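Local coordinates for protein ATP phosphoribosyltransferase regulatory subunit (Bacillus halodurans, PDB 3OD1) that is probably required, as the regulatory partner of the HisG subunit, for the first step of histidine biosynthesis and may allow its feedback control by histidine, at residues Phe161-Gly166 with Tyr264-Leu269; Val145-Met149 with Ala313-Gly317; Arg187-Phe191 with Tyr200-Val204; Leu81-Met85 with Tyr108-Arg114; Leu174-Val179 with Arg216-Leu220. One frame throughout, in Å; residues are numbered along the deposited sequence.

Interaction 1 (Phe161-Gly166 with Tyr264-Leu269)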
# COMPACT_ATOMS: atom_id res chain seq x y z
N PHE B 161 -17.24 -19.99 -8.86
CA PHE B 161 -16.96 -20.05 -7.43
C PHE B 161 -18.24 -20.13 -6.61
O PHE B 161 -19.34 -19.99 -7.15
CB PHE B 161 -16.15 -18.84 -6.98
CG PHE B 161 -16.83 -17.53 -7.23
CD1 PHE B 161 -17.54 -16.90 -6.21
CD2 PHE B 161 -16.74 -16.92 -8.47
CE1 PHE B 161 -18.15 -15.67 -6.43
CE2 PHE B 161 -17.36 -15.69 -8.70
CZ PHE B 161 -18.07 -15.07 -7.68
N LYS B 162 -18.09 -20.36 -5.31
CA LYS B 162 -19.22 -20.52 -4.41
C LYS B 162 -18.99 -19.76 -3.12
O LYS B 162 -17.87 -19.72 -2.60
CB LYS B 162 -19.43 -22.00 -4.08
CG LYS B 162 -20.64 -22.65 -4.76
CD LYS B 162 -20.34 -23.08 -6.20
CE LYS B 162 -21.03 -24.39 -6.56
NZ LYS B 162 -20.58 -25.56 -5.72
N VAL B 163 -20.05 -19.14 -2.62
CA VAL B 163 -20.03 -18.51 -1.31
C VAL B 163 -20.94 -19.31 -0.39
O VAL B 163 -22.13 -19.47 -0.65
CB VAL B 163 -20.52 -17.06 -1.40
CG1 VAL B 163 -20.53 -16.40 -0.01
CG2 VAL B 163 -19.63 -16.30 -2.37
N ALA B 164 -20.35 -19.87 0.65
CA ALA B 164 -21.10 -20.70 1.59
C ALA B 164 -21.54 -19.82 2.75
O ALA B 164 -20.76 -19.02 3.27
CB ALA B 164 -20.24 -21.85 2.08
N ILE B 165 -22.81 -19.96 3.15
CA ILE B 165 -23.39 -19.08 4.15
C ILE B 165 -23.82 -19.89 5.36
O ILE B 165 -24.58 -20.85 5.21
CB ILE B 165 -24.63 -18.37 3.58
CG1 ILE B 165 -24.24 -17.58 2.33
CG2 ILE B 165 -25.30 -17.50 4.65
CD1 ILE B 165 -25.39 -16.88 1.66
N GLY B 166 -23.34 -19.50 6.54
CA GLY B 166 -23.77 -20.09 7.79
C GLY B 166 -24.43 -19.08 8.72
O GLY B 166 -24.65 -17.92 8.34
N TYR B 264 -24.55 -18.42 -7.12
CA TYR B 264 -23.23 -18.44 -6.48
C TYR B 264 -23.25 -18.87 -5.02
O TYR B 264 -22.20 -19.12 -4.43
CB TYR B 264 -22.57 -17.06 -6.60
CG TYR B 264 -22.17 -16.71 -8.02
CD1 TYR B 264 -20.98 -17.18 -8.55
CD2 TYR B 264 -22.98 -15.91 -8.81
CE1 TYR B 264 -20.60 -16.87 -9.84
CE2 TYR B 264 -22.60 -15.59 -10.11
CZ TYR B 264 -21.41 -16.08 -10.61
OH TYR B 264 -21.03 -15.78 -11.90
N VAL B 265 -24.43 -18.95 -4.43
CA VAL B 265 -24.51 -19.18 -3.00
C VAL B 265 -24.92 -20.60 -2.66
O VAL B 265 -25.68 -21.24 -3.39
CB VAL B 265 -25.44 -18.16 -2.30
CG1 VAL B 265 -24.94 -16.74 -2.53
CG2 VAL B 265 -26.86 -18.31 -2.80
N LYS B 266 -24.40 -21.10 -1.54
CA LYS B 266 -24.88 -22.34 -0.97
C LYS B 266 -24.87 -22.18 0.55
O LYS B 266 -24.40 -21.18 1.06
CB LYS B 266 -24.05 -23.53 -1.45
CG LYS B 266 -22.58 -23.47 -1.10
CD LYS B 266 -21.85 -24.64 -1.76
CE LYS B 266 -20.45 -24.83 -1.19
NZ LYS B 266 -19.78 -26.04 -1.77
N PHE B 267 -25.43 -23.16 1.26
CA PHE B 267 -25.53 -23.04 2.70
C PHE B 267 -24.69 -24.08 3.41
O PHE B 267 -24.65 -25.24 3.01
CB PHE B 267 -26.99 -23.12 3.14
CG PHE B 267 -27.82 -22.00 2.61
CD1 PHE B 267 -27.94 -20.82 3.33
CD2 PHE B 267 -28.47 -22.11 1.39
CE1 PHE B 267 -28.70 -19.77 2.84
CE2 PHE B 267 -29.23 -21.08 0.90
CZ PHE B 267 -29.35 -19.90 1.62
N ASP B 268 -23.98 -23.64 4.45
CA ASP B 268 -23.21 -24.55 5.29
C ASP B 268 -23.40 -24.17 6.74
O ASP B 268 -22.64 -23.38 7.30
CB ASP B 268 -21.73 -24.52 4.91
CG ASP B 268 -20.90 -25.44 5.78
OD1 ASP B 268 -21.48 -26.23 6.57
OD2 ASP B 268 -19.66 -25.39 5.68
N LEU B 269 -24.45 -24.73 7.35
CA LEU B 269 -24.80 -24.36 8.71
C LEU B 269 -23.82 -24.94 9.72
O LEU B 269 -23.98 -24.73 10.91
CB LEU B 269 -26.25 -24.75 9.03
CG LEU B 269 -27.29 -23.69 8.64
CD1 LEU B 269 -27.10 -23.25 7.21
CD2 LEU B 269 -28.72 -24.18 8.87

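Interaction 2 (Val145-Met149 with Ala313-Gly317)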
# COMPACT_ATOMS: atom_id res chain seq x y z
N VAL B 145 -23.53 -6.87 1.11
CA VAL B 145 -22.10 -7.17 1.19
C VAL B 145 -21.74 -8.48 0.48
O VAL B 145 -20.65 -8.60 -0.07
CB VAL B 145 -21.55 -7.16 2.64
CG1 VAL B 145 -21.75 -5.78 3.28
CG2 VAL B 145 -22.20 -8.25 3.47
N ILE B 146 -22.64 -9.46 0.50
CA ILE B 146 -22.36 -10.72 -0.18
C ILE B 146 -22.44 -10.53 -1.69
O ILE B 146 -21.57 -11.00 -2.43
CB ILE B 146 -23.31 -11.85 0.28
CG1 ILE B 146 -23.02 -12.23 1.75
CG2 ILE B 146 -23.17 -13.05 -0.63
CD1 ILE B 146 -24.03 -13.23 2.35
N ALA B 147 -23.48 -9.83 -2.14
CA ALA B 147 -23.68 -9.52 -3.56
C ALA B 147 -22.55 -8.67 -4.13
O ALA B 147 -22.15 -8.86 -5.27
CB ALA B 147 -25.04 -8.85 -3.78
N LEU B 148 -22.05 -7.72 -3.35
CA LEU B 148 -20.91 -6.93 -3.76
C LEU B 148 -19.66 -7.81 -3.88
O LEU B 148 -18.96 -7.75 -4.88
CB LEU B 148 -20.66 -5.78 -2.77
CG LEU B 148 -19.38 -4.95 -2.94
CD1 LEU B 148 -19.24 -4.43 -4.37
CD2 LEU B 148 -19.39 -3.80 -1.94
N MSE B 149 -19.42 -8.65 -2.89
CA MSE B 149 -18.27 -9.55 -2.95
C MSE B 149 -18.30 -10.39 -4.22
O MSE B 149 -17.26 -10.57 -4.90
CB MSE B 149 -18.23 -10.47 -1.74
CG MSE B 149 -16.84 -11.11 -1.53
SE MSE B 149 -16.72 -12.24 0.05
CE MSE B 149 -17.94 -13.66 -0.46
N ALA B 313 -22.99 -4.25 12.41
CA ALA B 313 -21.98 -4.11 11.37
C ALA B 313 -21.75 -5.43 10.66
O ALA B 313 -21.85 -6.51 11.26
CB ALA B 313 -20.67 -3.57 11.94
N THR B 314 -21.50 -5.35 9.36
CA THR B 314 -21.08 -6.52 8.61
C THR B 314 -20.05 -6.11 7.58
O THR B 314 -19.69 -4.94 7.50
CB THR B 314 -22.27 -7.28 7.99
OG1 THR B 314 -21.79 -8.46 7.34
CG2 THR B 314 -23.02 -6.41 6.98
N GLY B 315 -19.57 -7.07 6.79
CA GLY B 315 -18.60 -6.77 5.76
C GLY B 315 -17.89 -8.02 5.29
O GLY B 315 -18.30 -9.12 5.63
N PHE B 316 -16.84 -7.86 4.49
CA PHE B 316 -16.05 -8.99 4.03
C PHE B 316 -14.60 -8.59 3.82
O PHE B 316 -14.27 -7.41 3.69
CB PHE B 316 -16.63 -9.60 2.74
CG PHE B 316 -16.49 -8.72 1.51
CD1 PHE B 316 -15.29 -8.67 0.80
CD2 PHE B 316 -17.56 -7.97 1.05
CE1 PHE B 316 -15.17 -7.88 -0.33
CE2 PHE B 316 -17.44 -7.18 -0.09
CZ PHE B 316 -16.26 -7.14 -0.78
N GLY B 317 -13.74 -9.60 3.79
CA GLY B 317 -12.34 -9.42 3.46
C GLY B 317 -11.93 -10.46 2.42
O GLY B 317 -12.44 -11.58 2.43

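Interaction 3 (Arg187-Phe191 with Tyr200-Val204)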
# COMPACT_ATOMS: atom_id res chain seq x y z
N ARG B 187 -17.57 -26.72 23.80
CA ARG B 187 -16.84 -27.93 23.44
C ARG B 187 -17.27 -28.46 22.07
O ARG B 187 -16.44 -28.90 21.27
CB ARG B 187 -17.04 -29.01 24.51
CG ARG B 187 -15.81 -29.89 24.76
CD ARG B 187 -15.89 -30.62 26.09
NE ARG B 187 -14.58 -31.10 26.53
CZ ARG B 187 -14.33 -32.33 26.96
NH1 ARG B 187 -15.30 -33.24 27.01
NH2 ARG B 187 -13.10 -32.67 27.34
N LEU B 188 -18.57 -28.39 21.82
CA LEU B 188 -19.13 -28.76 20.52
C LEU B 188 -18.73 -27.77 19.42
O LEU B 188 -18.31 -28.17 18.34
CB LEU B 188 -20.65 -28.90 20.60
CG LEU B 188 -21.19 -30.24 21.10
CD1 LEU B 188 -22.68 -30.15 21.47
CD2 LEU B 188 -20.95 -31.33 20.07
N ARG B 189 -18.86 -26.47 19.72
CA ARG B 189 -18.55 -25.41 18.76
C ARG B 189 -17.10 -25.48 18.30
O ARG B 189 -16.78 -25.16 17.15
CB ARG B 189 -18.81 -24.03 19.38
CG ARG B 189 -19.58 -23.06 18.49
CD ARG B 189 -19.59 -21.65 19.08
NE ARG B 189 -19.63 -21.66 20.54
CZ ARG B 189 -20.74 -21.75 21.26
NH1 ARG B 189 -21.92 -21.85 20.66
NH2 ARG B 189 -20.68 -21.76 22.58
N ARG B 190 -16.22 -25.88 19.21
CA ARG B 190 -14.79 -26.02 18.92
C ARG B 190 -14.55 -27.06 17.84
O ARG B 190 -13.75 -26.84 16.93
CB ARG B 190 -14.04 -26.40 20.20
CG ARG B 190 -12.61 -26.81 19.96
CD ARG B 190 -11.76 -25.60 19.76
NE ARG B 190 -11.96 -24.64 20.84
CZ ARG B 190 -11.37 -23.45 20.88
NH1 ARG B 190 -10.55 -23.09 19.90
NH2 ARG B 190 -11.61 -22.63 21.90
N PHE B 191 -15.25 -28.19 17.92
CA PHE B 191 -15.15 -29.22 16.87
C PHE B 191 -15.53 -28.64 15.51
O PHE B 191 -14.86 -28.91 14.51
CB PHE B 191 -16.01 -30.44 17.19
CG PHE B 191 -15.44 -31.31 18.29
CD1 PHE B 191 -14.31 -32.07 18.06
CD2 PHE B 191 -16.04 -31.35 19.54
CE1 PHE B 191 -13.78 -32.86 19.06
CE2 PHE B 191 -15.52 -32.15 20.55
CZ PHE B 191 -14.39 -32.90 20.31
N TYR B 200 -16.28 -34.53 16.46
CA TYR B 200 -17.60 -34.04 16.81
C TYR B 200 -18.60 -35.18 16.99
O TYR B 200 -19.33 -35.22 17.98
CB TYR B 200 -18.08 -33.07 15.73
CG TYR B 200 -19.48 -32.53 15.90
CD1 TYR B 200 -19.70 -31.24 16.38
CD2 TYR B 200 -20.59 -33.29 15.55
CE1 TYR B 200 -20.97 -30.73 16.52
CE2 TYR B 200 -21.87 -32.79 15.69
CZ TYR B 200 -22.06 -31.51 16.18
OH TYR B 200 -23.33 -31.02 16.30
N ARG B 201 -18.62 -36.12 16.04
CA ARG B 201 -19.51 -37.28 16.15
C ARG B 201 -19.14 -38.12 17.37
O ARG B 201 -20.02 -38.57 18.11
CB ARG B 201 -19.46 -38.15 14.89
CG ARG B 201 -20.01 -37.50 13.64
CD ARG B 201 -19.74 -38.37 12.41
NE ARG B 201 -19.73 -37.61 11.16
CZ ARG B 201 -20.83 -37.23 10.51
NH1 ARG B 201 -22.03 -37.53 11.00
NH2 ARG B 201 -20.74 -36.54 9.38
N GLU B 202 -17.85 -38.33 17.58
CA GLU B 202 -17.37 -39.13 18.70
C GLU B 202 -17.79 -38.49 20.02
O GLU B 202 -18.23 -39.17 20.95
CB GLU B 202 -15.84 -39.26 18.64
CG GLU B 202 -15.29 -40.46 19.39
CD GLU B 202 -15.50 -41.77 18.65
OE1 GLU B 202 -15.72 -42.81 19.31
OE2 GLU B 202 -15.45 -41.77 17.40
N HIS B 203 -17.66 -37.17 20.10
CA HIS B 203 -17.98 -36.43 21.31
C HIS B 203 -19.46 -36.47 21.64
O HIS B 203 -19.85 -36.59 22.80
CB HIS B 203 -17.53 -34.97 21.18
CG HIS B 203 -17.68 -34.19 22.45
ND1 HIS B 203 -18.53 -33.11 22.56
CD2 HIS B 203 -17.10 -34.33 23.66
CE1 HIS B 203 -18.46 -32.62 23.78
NE2 HIS B 203 -17.60 -33.35 24.47
N VAL B 204 -20.29 -36.38 20.61
CA VAL B 204 -21.74 -36.38 20.79
C VAL B 204 -22.20 -37.72 21.36
O VAL B 204 -23.07 -37.77 22.23
CB VAL B 204 -22.48 -36.07 19.47
CG1 VAL B 204 -23.97 -36.16 19.67
CG2 VAL B 204 -22.09 -34.68 18.97

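Interaction 4 (Leu81-Met85 with Tyr108-Arg114)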
# COMPACT_ATOMS: atom_id res chain seq x y z
N LEU B 81 1.52 -4.71 14.76
CA LEU B 81 1.35 -4.44 13.35
C LEU B 81 -0.08 -4.85 13.06
O LEU B 81 -0.49 -5.95 13.43
CB LEU B 81 2.36 -5.26 12.53
CG LEU B 81 3.82 -4.83 12.70
CD1 LEU B 81 4.81 -5.72 11.90
CD2 LEU B 81 4.01 -3.36 12.31
N ARG B 82 -0.86 -3.98 12.44
CA ARG B 82 -2.29 -4.23 12.34
C ARG B 82 -2.64 -5.64 11.83
O ARG B 82 -2.20 -6.07 10.74
CB ARG B 82 -2.99 -3.18 11.49
CG ARG B 82 -2.42 -3.10 10.13
CD ARG B 82 -3.41 -2.50 9.17
NE ARG B 82 -2.81 -2.37 7.86
CZ ARG B 82 -2.38 -1.22 7.35
NH1 ARG B 82 -2.52 -0.11 8.05
NH2 ARG B 82 -1.86 -1.19 6.14
N PRO B 83 -3.42 -6.36 12.63
CA PRO B 83 -3.83 -7.72 12.29
C PRO B 83 -4.97 -7.75 11.26
O PRO B 83 -5.13 -8.75 10.55
CB PRO B 83 -4.29 -8.29 13.64
CG PRO B 83 -4.67 -7.10 14.45
CD PRO B 83 -3.70 -6.03 14.04
N ASP B 84 -5.75 -6.68 11.20
CA ASP B 84 -6.92 -6.63 10.31
C ASP B 84 -7.31 -5.17 10.08
O ASP B 84 -6.78 -4.27 10.72
CB ASP B 84 -8.09 -7.39 10.94
CG ASP B 84 -8.59 -6.73 12.23
OD1 ASP B 84 -7.91 -6.81 13.27
OD2 ASP B 84 -9.67 -6.11 12.22
N MSE B 85 -8.27 -4.93 9.19
CA MSE B 85 -8.76 -3.57 8.96
C MSE B 85 -10.10 -3.26 9.64
O MSE B 85 -10.49 -2.09 9.74
CB MSE B 85 -8.83 -3.27 7.46
CG MSE B 85 -7.45 -2.93 6.83
SE MSE B 85 -6.58 -1.41 7.72
CE MSE B 85 -7.83 0.01 7.23
N TYR B 108 -11.11 -0.82 2.03
CA TYR B 108 -9.66 -0.75 2.21
C TYR B 108 -8.96 -1.70 1.27
O TYR B 108 -9.56 -2.65 0.77
CB TYR B 108 -9.29 -1.10 3.65
CG TYR B 108 -9.75 -2.49 4.04
CD1 TYR B 108 -11.02 -2.70 4.56
CD2 TYR B 108 -8.93 -3.60 3.85
CE1 TYR B 108 -11.46 -3.99 4.91
CE2 TYR B 108 -9.36 -4.89 4.19
CZ TYR B 108 -10.62 -5.08 4.73
OH TYR B 108 -11.05 -6.35 5.06
N GLN B 109 -7.68 -1.43 1.02
CA GLN B 109 -6.80 -2.38 0.38
C GLN B 109 -5.47 -2.19 1.11
O GLN B 109 -4.80 -1.17 0.96
CB GLN B 109 -6.66 -2.07 -1.12
CG GLN B 109 -5.74 -3.00 -1.86
CD GLN B 109 -5.58 -2.63 -3.33
OE1 GLN B 109 -6.46 -2.00 -3.92
NE2 GLN B 109 -4.45 -3.03 -3.93
N SER B 110 -5.12 -3.16 1.95
CA SER B 110 -4.05 -2.95 2.91
C SER B 110 -3.30 -4.23 3.24
O SER B 110 -3.89 -5.32 3.26
CB SER B 110 -4.61 -2.39 4.22
OG SER B 110 -5.37 -1.22 4.01
N ASN B 111 -2.02 -4.08 3.55
CA ASN B 111 -1.28 -5.18 4.14
C ASN B 111 -1.65 -5.34 5.61
O ASN B 111 -1.69 -4.37 6.37
CB ASN B 111 0.22 -4.94 4.03
CG ASN B 111 0.71 -5.00 2.60
OD1 ASN B 111 0.02 -5.49 1.71
ND2 ASN B 111 1.91 -4.51 2.37
N VAL B 112 -1.91 -6.58 6.00
CA VAL B 112 -2.09 -6.92 7.41
C VAL B 112 -1.03 -7.94 7.80
O VAL B 112 -0.32 -8.48 6.94
CB VAL B 112 -3.52 -7.45 7.69
CG1 VAL B 112 -4.54 -6.35 7.42
CG2 VAL B 112 -3.81 -8.65 6.82
N TYR B 113 -0.91 -8.20 9.10
CA TYR B 113 0.27 -8.85 9.63
C TYR B 113 -0.08 -9.95 10.62
O TYR B 113 -1.08 -9.87 11.33
CB TYR B 113 1.21 -7.82 10.28
CG TYR B 113 1.61 -6.67 9.36
CD1 TYR B 113 2.78 -6.72 8.60
CD2 TYR B 113 0.80 -5.55 9.24
CE1 TYR B 113 3.14 -5.67 7.76
CE2 TYR B 113 1.15 -4.49 8.41
CZ TYR B 113 2.32 -4.56 7.67
OH TYR B 113 2.64 -3.52 6.83
N ARG B 114 0.76 -10.97 10.65
CA ARG B 114 0.61 -12.09 11.57
C ARG B 114 1.93 -12.30 12.29
O ARG B 114 3.00 -11.94 11.78
CB ARG B 114 0.27 -13.36 10.79
CG ARG B 114 -1.04 -13.30 10.05
CD ARG B 114 -2.18 -13.36 11.03
NE ARG B 114 -3.47 -13.31 10.34
CZ ARG B 114 -4.15 -12.19 10.15
NH1 ARG B 114 -3.64 -11.04 10.59
NH2 ARG B 114 -5.31 -12.22 9.52
O HOH W 1 -0.64 -8.67 13.84
O HOH W 2 -6.83 -10.14 8.70

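Interaction 5 (Leu174-Val179 with Arg216-Leu220)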
# COMPACT_ATOMS: atom_id res chain seq x y z
N LEU B 174 -29.19 -24.11 18.58
CA LEU B 174 -29.28 -25.57 18.57
C LEU B 174 -28.41 -26.20 19.64
O LEU B 174 -28.89 -27.03 20.42
CB LEU B 174 -28.90 -26.13 17.19
CG LEU B 174 -28.91 -27.66 17.10
CD1 LEU B 174 -30.30 -28.25 17.47
CD2 LEU B 174 -28.48 -28.12 15.71
N LEU B 175 -27.14 -25.83 19.67
CA LEU B 175 -26.22 -26.37 20.67
C LEU B 175 -26.75 -26.15 22.09
O LEU B 175 -26.88 -27.11 22.86
CB LEU B 175 -24.83 -25.75 20.51
CG LEU B 175 -23.90 -26.56 19.60
CD1 LEU B 175 -24.69 -27.31 18.52
CD2 LEU B 175 -22.81 -25.68 19.02
N MSE B 176 -27.07 -24.91 22.43
CA MSE B 176 -27.62 -24.58 23.75
C MSE B 176 -28.87 -25.39 24.07
O MSE B 176 -28.96 -26.02 25.13
CB MSE B 176 -27.97 -23.10 23.86
CG MSE B 176 -26.79 -22.21 24.16
SE MSE B 176 -25.87 -22.70 25.81
CE MSE B 176 -24.19 -21.79 25.43
N ASP B 177 -29.83 -25.37 23.16
CA ASP B 177 -31.10 -26.01 23.47
C ASP B 177 -30.90 -27.48 23.81
O ASP B 177 -31.72 -28.07 24.52
CB ASP B 177 -32.10 -25.86 22.33
CG ASP B 177 -33.50 -26.17 22.78
OD1 ASP B 177 -34.00 -25.47 23.69
OD2 ASP B 177 -34.10 -27.12 22.24
N VAL B 178 -29.81 -28.06 23.32
CA VAL B 178 -29.55 -29.48 23.56
C VAL B 178 -28.67 -29.76 24.78
O VAL B 178 -28.97 -30.65 25.57
CB VAL B 178 -28.93 -30.16 22.33
CG1 VAL B 178 -28.48 -31.57 22.70
CG2 VAL B 178 -29.92 -30.17 21.16
N VAL B 179 -27.59 -29.00 24.94
CA VAL B 179 -26.66 -29.27 26.03
C VAL B 179 -26.86 -28.35 27.24
O VAL B 179 -26.36 -28.63 28.33
CB VAL B 179 -25.18 -29.27 25.56
CG1 VAL B 179 -24.99 -30.30 24.46
CG2 VAL B 179 -24.76 -27.89 25.10
N ARG B 216 -30.29 -34.80 16.80
CA ARG B 216 -30.36 -33.39 16.45
C ARG B 216 -28.94 -32.87 16.23
O ARG B 216 -28.61 -32.39 15.15
CB ARG B 216 -31.08 -32.59 17.54
CG ARG B 216 -32.55 -32.98 17.75
CD ARG B 216 -33.38 -31.78 18.21
NE ARG B 216 -33.19 -31.48 19.62
CZ ARG B 216 -33.28 -30.26 20.16
NH1 ARG B 216 -33.10 -30.11 21.47
NH2 ARG B 216 -33.55 -29.20 19.41
N LEU B 217 -28.09 -32.98 17.25
CA LEU B 217 -26.71 -32.54 17.15
C LEU B 217 -26.04 -33.15 15.93
O LEU B 217 -25.28 -32.49 15.21
CB LEU B 217 -25.93 -32.89 18.42
CG LEU B 217 -26.35 -32.11 19.67
CD1 LEU B 217 -25.50 -32.49 20.87
CD2 LEU B 217 -26.26 -30.63 19.42
N MSE B 218 -26.34 -34.42 15.69
CA MSE B 218 -25.75 -35.19 14.60
C MSE B 218 -26.18 -34.65 13.23
O MSE B 218 -25.36 -34.51 12.31
CB MSE B 218 -26.15 -36.66 14.74
CG MSE B 218 -25.05 -37.64 14.40
SE MSE B 218 -23.50 -37.40 15.54
CE MSE B 218 -23.60 -39.06 16.56
N ASN B 219 -27.47 -34.34 13.11
CA ASN B 219 -28.03 -33.90 11.84
C ASN B 219 -27.59 -32.49 11.42
O ASN B 219 -27.72 -32.12 10.25
CB ASN B 219 -29.56 -34.01 11.84
CG ASN B 219 -30.03 -35.45 11.66
OD1 ASN B 219 -29.48 -36.19 10.84
ND2 ASN B 219 -31.05 -35.84 12.41
N LEU B 220 -27.06 -31.73 12.37
CA LEU B 220 -26.49 -30.42 12.06
C LEU B 220 -25.45 -30.55 10.96
O LEU B 220 -25.43 -29.77 10.02
CB LEU B 220 -25.83 -29.81 13.30
CG LEU B 220 -24.98 -28.56 13.09
CD1 LEU B 220 -25.79 -27.45 12.41
CD2 LEU B 220 -24.44 -28.09 14.42

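Interaction 1 (Phe161-Gly166 with Tyr264-Leu269)
Val163, Ala164 and Ile165 pair in parallel with Val265, Lys266 and Phe267, forming two adjacent strands in the mixed sheet of the class II aminoacyl-tRNA synthetase fold. Four backbone bonds join them: Val163 N to Tyr264 O (2.8 Å), Lys266 N to Val163 O, Ile165 N to Lys266 O, and Asp268 N to Ile165 O. Just ahead of the strands the Phe161 and Tyr264 rings form an offset stack, centroids 4.7 Å apart and planes at 29°. Tyr264 CD1 lies over the rim of the Phe161 face, while Phe161 O meets the edge of the tyrosine ring. Cutting Phe161 back to an alanine is likely to leave Tyr264 without its stacking mate and open a gap toward Leu153 of helix 139-155. Ile165 CB touches Phe267 CD1 at 4.1 Å, on the face covered by helix 240-258. Ala164 and Lys266 share the other face. The extended Lys266 chain crosses the bent Lys162 at about a right angle, Lys266 CD lying 3.8 Å from Lys162 CG.

Interaction 2 (Val145-Met149 with Ala313-Gly317)
The Phe316 ring takes Met149 over one face and Leu148 at its edge, where helix 139-155 packs on strand 313-319 of the class II synthetase sheet. That strand and the helix after it probably correspond to motif 3 of class II synthetases. Met149 CG sits over the ring centre, 3.7 Å from the centroid and 11° off the normal, a CH-pi contact. Farther out, the selenium of this selenomethionine lies obliquely at 4.3 Å from the same centroid, giving a Met-aromatic contact. With CG anti to the backbone N (chi1 -162°), the Met149 chain is carried across the ring before it bends at chi3. Leu148 CG approaches near the ring plane, 4.1 Å from Phe316 CE2. Val145 O comes in obliquely, 3.3 Å from Phe316 CD2, and is also the acceptor for Met149 N within the helix. No hydrogen bond crosses the contact; it is wholly buried, with Phe283 of strand 281-286 touching both Met149 and Phe316. Helix and strand run nearly parallel, their axes 16° apart in direction. Toward the start of the strand Val145 and Thr314 meet tip to tip, Val145 CG2 lying 3.9 Å from Thr314 OG1. At Gly315, whose backbone angles would jam a beta carbon against the preceding carbonyl oxygen, the strand offers a bare CA, and Val145 CG1 rests 4.1 Å from Gly315 CA.

Interaction 3 (Arg187-Phe191 with Tyr200-Val204)
Phe191 and Tyr200 make the closest backbone approach of two nearly antiparallel helices, and their contact is a CH-pi one. Tyr200 CA lies over the face of the Phe191 ring, 4.2 Å from its centroid and offset toward the rim, and Phe191 CB in turn touches Tyr200 CB and the edge of the tyrosine ring. The other end of the phenylalanine meets His203: Phe191 CE2 is 3.5 Å from His203 CB, the two rings lying oblique to each other with planes at 37°. Apolar packing centres on Leu188, whose CD2 touches both Tyr200 CE1 (3.6 Å) and Val204 CG2 (3.7 Å). The same methyl reaches the edge of the imidazole, in its plane and beside His203 ND1, a nitrogen buried by the contact with no polar partner in the model. Polar contact is slight. Arg187 crosses the histidine at about a right angle, its CD packing on His203 NE2 and its NH1 giving that nitrogen a weak hydrogen bond of 3.4 Å, bent to 133°. Tyr200 OH turns instead to Leu217 O of helix 211-220, which, together with helix 168-179, covers Leu188. Helices 182-193 and 197-206 thus form an antiparallel helical hairpin, consistent with the helical insertion that histidyl-tRNA synthetases carry between motifs 2 and 3.

Interaction 4 (Leu81-Met85 with Tyr108-Arg114)
The loop of Leu81 to Met85 matches the Leu-Arg-Pro-Glu segment of histidyl-tRNA synthetases, with Asp84 in place of the glutamate, and lies against Tyr108 to Arg114, which probably forms the first strand of class II motif 2. Arg82 reaches along this strand with its chain extended from CG to NE, and its NE bonds Asn111 O at 2.7 Å, the oxygen 15° out of the guanidinium plane. NH2 adds a weak bond to the same oxygen, Ser110 OG lies over one guanidinium face, and NH1 makes weak bonds to Thr48 O and Pro49 O. A leucine in place of Arg82 would probably leave Asn111 O without these two donors and take away one of the loop's side-chain ties. Backbone pairing continues the link, Tyr113 N bonding Arg82 O at 3.0 Å. Arg114 NH1 grips Pro83 O at 2.7 Å in the carbonyl plane, on a lone pair, and also bonds Tyr113 O, while a water joins Pro83 O to Arg114 NH2. Leu81 CB packs on Tyr113 CG at 3.5 Å, and Tyr113 OH bonds Thr50 of the second subunit. Met85 CB stands over the centre of the Tyr108 ring, 3.4 Å from its centroid. Asp84 OD1 bonds Ser61 OG and OD2 caps Ala87 N. This docking of the loop on a motif 2 strand resembles the active-site region of histidyl-tRNA synthetases.

Interaction 5 (Leu174-Val179 with Arg216-Leu220)
Asp177 and Arg216 form the salt bridge of this contact, Arg216 NH1 bonding Asp177 OD2 at 3.2 Å. The oxygen lies at the guanidinium edge and is met on its anti side, well out of the carboxylate plane, with carboxylate and guanidinium planes 81° apart. Bends at chi2 and chi3 fold the arginine along Val178, whose CG2 lies over one guanidinium face, toward its rim; NH2 has its own bond, to Leu236 O. The remaining contacts are apolar. Leu217 carries most of them: its CD1 meets Val178 CG1 at 3.6 Å and its CD2 meets Leu175 CD1 at 3.8 Å. Alongside, Leu174 and Leu220 slide past each other in opposite directions, Leu174 CD2 lying 4.0 Å from Leu220 CB. The helix axes run nearly antiparallel at 160°, 10.5 Å apart. Helix 182-193 touches this pair through Leu188, which packs on both Val179 and Leu217, while helix 197-206 brings Tyr200 against Leu220 and Val204 against Leu217, so that the four helices share one apolar centre.

In the fold
From the N terminus, interaction 4 closes first, a short loop in which strand 104-113 comes back to residues 81-85. The other four then nest without crossing. Interaction 2 closes the widest loop, from helix 139-155 to strand 313-319; inside it interaction 1 pairs strands 162-167 and 265-268, inside that interaction 5 joins the first and last of four successive helices, and innermost interaction 3 joins the middle two. Interactions 1, 2 and 4 all reach the same large sheet: Met149 packs on Val163, and Tyr108 OH touches Phe316 O and Gly317. Interactions 3 and 5 lie in what is probably the helical insertion, which touches the end of strand 265-268, Leu220 CD1 packing on Leu269 O just beyond it.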